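Local coordinates for BepE protein (Bartonella henselae str. Houston-1, PDB 4YK3) that is a type IV secretion (VirB-translocated) effector, represented here by its BID domain, which probably serves as the signal for its secretion, at residues Asp26-Asn31 and Thr121-Asn126; Gln60-Lys65 and Asp114-Ala119. All coordinates share one frame; numbering follows the deposited sequence.

Contact 1: Asp26-Asn31 and Thr121-Asn126; sequences DRMQHN and TQAQEN
Ala123 is the first residue of helix 121-126 to meet the other segment. Its CB points toward helix 26-30 and is touched by two side chains. Met28 SD lies 3.8 Å from Ala123 CB, and Asn31 ND2 lies 3.9 Å from the same Ala123 CB. The CA atoms of Met28 and Ala123, the closest CA pair of the two segments, come within 6.6 Å. One residue on, the sulfur also packs beside Gln124: Met28 SD is 3.6 Å from Gln124 N and 4.0 Å from Gln124 CB. The thioether thus rests against the helix backbone as well as side chains. The Met28 chain bends at its last torsion (chi3 -63°), which swings CE away from Ala123, toward helix 56-64, and leaves SD as the touching atom. Met28 also touches Val120 and Ile127 of helix 97-129. With CG anti to the backbone N (chi1 -178°), the Asn31 amide extends toward helix 121-126. Its amide is split in use: ND2 faces the Ala123 methyl, while OD1 accepts a hydrogen bond from Val34 N and caps the start of helix 32-49. The contact is buried; it is made by van der Waals packing. It is helix-to-helix packing with an N-cap at its border, in the helical BID domain, a four-helix bundle topped with a hook.

Contact 2: Gln60-Lys65 and Asp114-Ala119; sequences QEVLQK and DGYTSA
This contact belongs to the helical bundle of the BID domain, where helix 56-64 packs against the long helix 97-129. The segments 60-64 and 114-119 run nearly parallel, with 25° between their directions and 10.6 Å between their axes. Tyr116 bridges this gap. Its CG is anti to the backbone N (chi1 177°), and the ring reaches across to the other helix. The phenol oxygen lands on Leu63. Tyr116 OH is 3.4 Å from Leu63 CG and 3.5 Å from Leu63 CD2. The two side chains cross at about a right angle, and the leucine branch meets the outer end of the phenol. Val62 packs at the ring carbon next to CZ, with Val62 CG1 4.2 Å from Tyr116 CE2. Both aliphatic groups approach the ring obliquely. The hydroxyl is buried among carbon atoms, but it has a polar partner: it is hydrogen-bonded to Met59 O, just before this segment. That bond ties the end of the ring to helix 56-64. Val34, Tyr37 and Gln38 of helix 32-49 also touch the Tyr116 side chain.

Thr117 has the CA nearest to that of Val62, at 7.4 Å, but the side chains do not meet closely. Further round the long helix, Ser118 OG donates to Asp114 O over 2.9 Å. The same oxygen accepts from Ser118 N, and the two donors come from opposite faces of its carbonyl plane. This side-chain bond back to the preceding turn is local to the helix. Val62 and Leu63 both touch Val120 one turn beyond Tyr116, and Val62 also touches Leu72 of helix 69-78. A buried tyrosine laid between neighbouring helices, with aliphatic residues round it, forms part of the hydrophobic core of this four-helix bundle.

From the N terminus, helix 21-30 comes first and supplies one side of contact 1. The chain then runs through helix 32-49 to helix 56-64, which supplies one side of contact 2. It continues through helix 69-78 and the two short strands into helix 97-129. There residues 114-119 close the loop of contact 2, and residues 121-126 close the longer loop of contact 1. Contact 2 is therefore nested inside contact 1. Their centres lie about 9 Å apart. They also touch directly: Met28 CE packs 3.3 Å from Leu63 O. Helix 97-129 is the shared element, joining helix 56-64 and helix 21-30 at successive levels.

Contact 1: Asp26-Asn31 and Thr121-Asn126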
loop_
_atom_site.group_PDB
_atom_site.type_symbol
_atom_site.label_atom_id
_atom_site.label_comp_id
_atom_site.label_asym_id
_atom_site.label_seq_id
_atom_site.Cartn_x
_atom_site.Cartn_y
_atom_site.Cartn_z
ATOM N N ASP A 26 16.446 0.641 1.647
ATOM C CA ASP A 26 17.023 0.263 0.370
ATOM C C ASP A 26 16.845 -1.242 0.122
ATOM O O ASP A 26 16.432 -1.645 -0.967
ATOM C CB ASP A 26 18.498 0.649 0.316
ATOM C CG ASP A 26 18.959 0.964 -1.085
ATOM O OD1 ASP A 26 19.081 0.025 -1.898
ATOM O OD2 ASP A 26 19.177 2.160 -1.381
ATOM N N ARG A 27 17.144 -2.067 1.129
ATOM C CA ARG A 27 16.918 -3.515 1.026
ATOM C C ARG A 27 15.441 -3.833 0.809
ATOM O O ARG A 27 15.081 -4.623 -0.061
ATOM C CB ARG A 27 17.415 -4.241 2.281
ATOM N N MET A 28 14.582 -3.197 1.590
ATOM C CA MET A 28 13.155 -3.497 1.525
ATOM C C MET A 28 12.528 -3.134 0.180
ATOM O O MET A 28 11.458 -3.632 -0.154
ATOM C CB MET A 28 12.419 -2.787 2.653
ATOM C CG MET A 28 12.871 -3.244 4.032
ATOM S SD MET A 28 11.651 -2.848 5.291
ATOM C CE MET A 28 11.657 -1.051 5.210
ATOM N N GLN A 29 13.196 -2.283 -0.593
ATOM C CA GLN A 29 12.706 -1.920 -1.922
ATOM C C GLN A 29 12.621 -3.145 -2.832
ATOM O O GLN A 29 11.709 -3.262 -3.639
ATOM C CB GLN A 29 13.608 -0.859 -2.552
ATOM N N HIS A 30 13.564 -4.067 -2.676
ATOM C CA HIS A 30 13.635 -5.250 -3.526
ATOM C C HIS A 30 12.939 -6.468 -2.928
ATOM O O HIS A 30 12.806 -7.494 -3.595
ATOM C CB HIS A 30 15.093 -5.591 -3.818
ATOM C CG HIS A 30 15.911 -4.405 -4.211
ATOM N ND1 HIS A 30 15.644 -3.658 -5.339
ATOM C CD2 HIS A 30 16.980 -3.823 -3.617
ATOM C CE1 HIS A 30 16.518 -2.671 -5.427
ATOM N NE2 HIS A 30 17.341 -2.750 -4.395
ATOM N N ASN A 31 12.521 -6.367 -1.669
ATOM C CA ASN A 31 11.836 -7.478 -1.024
ATOM C C ASN A 31 10.651 -7.906 -1.883
ATOM O O ASN A 31 9.829 -7.071 -2.270
ATOM C CB ASN A 31 11.375 -7.083 0.381
ATOM C CG ASN A 31 10.701 -8.224 1.123
ATOM O OD1 ASN A 31 9.551 -8.567 0.840
ATOM N ND2 ASN A 31 11.413 -8.811 2.090
ATOM N N THR A 121 6.731 -3.900 7.679
ATOM C CA THR A 121 7.062 -4.065 9.086
ATOM C C THR A 121 7.758 -5.411 9.315
ATOM O O THR A 121 8.749 -5.498 10.026
ATOM C CB THR A 121 5.792 -3.955 9.960
ATOM O OG1 THR A 121 5.375 -2.582 10.000
ATOM C CG2 THR A 121 6.057 -4.460 11.388
ATOM N N GLN A 122 7.252 -6.451 8.666
ATOM C CA GLN A 122 7.806 -7.793 8.822
ATOM C C GLN A 122 9.212 -7.877 8.234
ATOM O O GLN A 122 10.052 -8.627 8.717
ATOM C CB GLN A 122 6.864 -8.797 8.165
ATOM C CG GLN A 122 7.303 -10.234 8.119
ATOM C CD GLN A 122 6.235 -11.110 7.470
ATOM O OE1 GLN A 122 5.675 -11.998 8.113
ATOM N NE2 GLN A 122 5.932 -10.841 6.196
ATOM N N ALA A 123 9.479 -7.079 7.203
ATOM C CA ALA A 123 10.784 -7.129 6.549
ATOM C C ALA A 123 11.818 -6.402 7.384
ATOM O O ALA A 123 12.952 -6.867 7.506
ATOM C CB ALA A 123 10.717 -6.527 5.148
ATOM N N GLN A 124 11.421 -5.259 7.948
ATOM C CA GLN A 124 12.312 -4.464 8.792
ATOM C C GLN A 124 12.765 -5.292 9.977
ATOM O O GLN A 124 13.930 -5.267 10.364
ATOM C CB GLN A 124 11.628 -3.188 9.297
ATOM C CG GLN A 124 12.529 -2.377 10.238
ATOM C CD GLN A 124 11.816 -1.222 10.925
ATOM O OE1 GLN A 124 10.708 -1.376 11.445
ATOM N NE2 GLN A 124 12.452 -0.051 10.920
ATOM N N GLU A 125 11.823 -6.032 10.550
ATOM C CA GLU A 125 12.119 -6.851 11.700
ATOM C C GLU A 125 13.114 -7.938 11.327
ATOM O O GLU A 125 14.091 -8.144 12.041
ATOM C CB GLU A 125 10.840 -7.465 12.274
ATOM N N ASN A 126 12.899 -8.634 10.211
ATOM C CA ASN A 126 13.743 -9.798 9.980
ATOM C C ASN A 126 15.120 -9.362 9.456
ATOM O O ASN A 126 16.105 -10.105 9.590
ATOM C CB ASN A 126 13.049 -10.843 9.071
ATOM C CG ASN A 126 12.971 -10.446 7.615
ATOM O OD1 ASN A 126 13.931 -9.960 7.030
ATOM N ND2 ASN A 126 11.821 -10.705 7.004
#

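Contact 2: Gln60-Lys65 and Asp114-Ala119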
loop_
_atom_site.group_PDB
_atom_site.type_symbol
_atom_site.label_atom_id
_atom_site.label_comp_id
_atom_site.label_asym_id
_atom_site.label_seq_id
_atom_site.Cartn_x
_atom_site.Cartn_y
_atom_site.Cartn_z
ATOM N N GLN A 60 6.195 4.909 -0.255
ATOM C CA GLN A 60 7.636 5.136 -0.176
ATOM C C GLN A 60 7.981 5.651 1.208
ATOM O O GLN A 60 8.988 5.256 1.792
ATOM C CB GLN A 60 8.120 6.121 -1.241
ATOM C CG GLN A 60 8.116 5.562 -2.658
ATOM C CD GLN A 60 9.013 4.346 -2.808
ATOM O OE1 GLN A 60 10.229 4.425 -2.604
ATOM N NE2 GLN A 60 8.415 3.208 -3.155
ATOM N N GLU A 61 7.129 6.514 1.746
ATOM C CA GLU A 61 7.387 7.092 3.059
ATOM C C GLU A 61 7.374 6.021 4.133
ATOM O O GLU A 61 8.170 6.058 5.072
ATOM C CB GLU A 61 6.371 8.187 3.377
ATOM C CG GLU A 61 6.736 9.515 2.720
ATOM C CD GLU A 61 5.586 10.507 2.665
ATOM O OE1 GLU A 61 4.489 10.199 3.188
ATOM O OE2 GLU A 61 5.791 11.598 2.094
ATOM N N VAL A 62 6.489 5.043 3.975
ATOM C CA VAL A 62 6.406 3.965 4.935
ATOM C C VAL A 62 7.695 3.126 4.941
ATOM O O VAL A 62 8.139 2.706 5.999
ATOM C CB VAL A 62 5.165 3.114 4.669
ATOM C CG1 VAL A 62 5.204 1.827 5.475
ATOM C CG2 VAL A 62 3.915 3.926 5.005
ATOM N N LEU A 63 8.315 2.913 3.783
ATOM C CA LEU A 63 9.610 2.225 3.757
ATOM C C LEU A 63 10.619 2.912 4.672
ATOM O O LEU A 63 11.329 2.241 5.412
ATOM C CB LEU A 63 10.179 2.141 2.335
ATOM C CG LEU A 63 9.516 1.134 1.394
ATOM C CD1 LEU A 63 10.318 0.968 0.111
ATOM C CD2 LEU A 63 9.347 -0.209 2.095
ATOM N N GLN A 64 10.662 4.242 4.647
ATOM C CA GLN A 64 11.604 4.975 5.490
ATOM C C GLN A 64 11.224 4.911 6.964
ATOM O O GLN A 64 12.094 4.936 7.824
ATOM C CB GLN A 64 11.716 6.441 5.044
ATOM C CG GLN A 64 12.258 6.630 3.627
ATOM C CD GLN A 64 13.630 5.983 3.408
ATOM O OE1 GLN A 64 14.392 5.760 4.352
ATOM N NE2 GLN A 64 13.942 5.680 2.156
ATOM N N LYS A 65 9.929 4.827 7.260
ATOM C CA LYS A 65 9.481 4.717 8.648
ATOM C C LYS A 65 8.297 3.763 8.779
ATOM O O LYS A 65 7.143 4.182 8.794
ATOM C CB LYS A 65 9.121 6.095 9.215
ATOM C CG LYS A 65 8.859 6.088 10.719
ATOM C CD LYS A 65 8.711 7.494 11.300
ATOM C CE LYS A 65 9.972 8.326 11.111
ATOM N NZ LYS A 65 9.829 9.715 11.641
ATOM N N ASP A 114 -3.029 -3.293 3.873
ATOM C CA ASP A 114 -2.682 -4.047 5.070
ATOM C C ASP A 114 -1.526 -4.993 4.786
ATOM O O ASP A 114 -0.593 -5.093 5.571
ATOM C CB ASP A 114 -3.877 -4.853 5.578
ATOM C CG ASP A 114 -4.874 -4.001 6.309
ATOM O OD1 ASP A 114 -4.943 -2.795 6.002
ATOM O OD2 ASP A 114 -5.596 -4.533 7.181
ATOM N N GLY A 115 -1.619 -5.703 3.667
ATOM C CA GLY A 115 -0.564 -6.602 3.228
ATOM C C GLY A 115 0.757 -5.873 3.018
ATOM O O GLY A 115 1.805 -6.335 3.486
ATOM N N TYR A 116 0.707 -4.728 2.335
ATOM C CA TYR A 116 1.906 -3.923 2.123
ATOM C C TYR A 116 2.562 -3.486 3.435
ATOM O O TYR A 116 3.766 -3.684 3.630
ATOM C CB TYR A 116 1.595 -2.668 1.286
ATOM C CG TYR A 116 2.812 -1.786 1.118
ATOM C CD1 TYR A 116 3.811 -2.106 0.193
ATOM C CD2 TYR A 116 2.986 -0.655 1.900
ATOM C CE1 TYR A 116 4.942 -1.303 0.045
ATOM C CE2 TYR A 116 4.121 0.146 1.772
ATOM C CZ TYR A 116 5.087 -0.179 0.844
ATOM O OH TYR A 116 6.195 0.622 0.719
ATOM N N THR A 117 1.784 -2.868 4.322
ATOM C CA THR A 117 2.370 -2.267 5.516
ATOM C C THR A 117 2.834 -3.354 6.501
ATOM O O THR A 117 3.846 -3.191 7.183
ATOM C CB THR A 117 1.390 -1.278 6.207
ATOM O OG1 THR A 117 0.170 -1.949 6.536
ATOM C CG2 THR A 117 1.078 -0.108 5.278
ATOM N N SER A 118 2.117 -4.471 6.558
ATOM C CA SER A 118 2.581 -5.597 7.369
ATOM C C SER A 118 3.863 -6.205 6.792
ATOM O O SER A 118 4.772 -6.578 7.539
ATOM C CB SER A 118 1.501 -6.669 7.477
ATOM O OG SER A 118 0.331 -6.130 8.062
ATOM N N ALA A 119 3.945 -6.305 5.468
ATOM C CA ALA A 119 5.139 -6.881 4.850
ATOM C C ALA A 119 6.351 -5.984 5.093
ATOM O O ALA A 119 7.452 -6.474 5.339
ATOM C CB ALA A 119 4.929 -7.097 3.373
#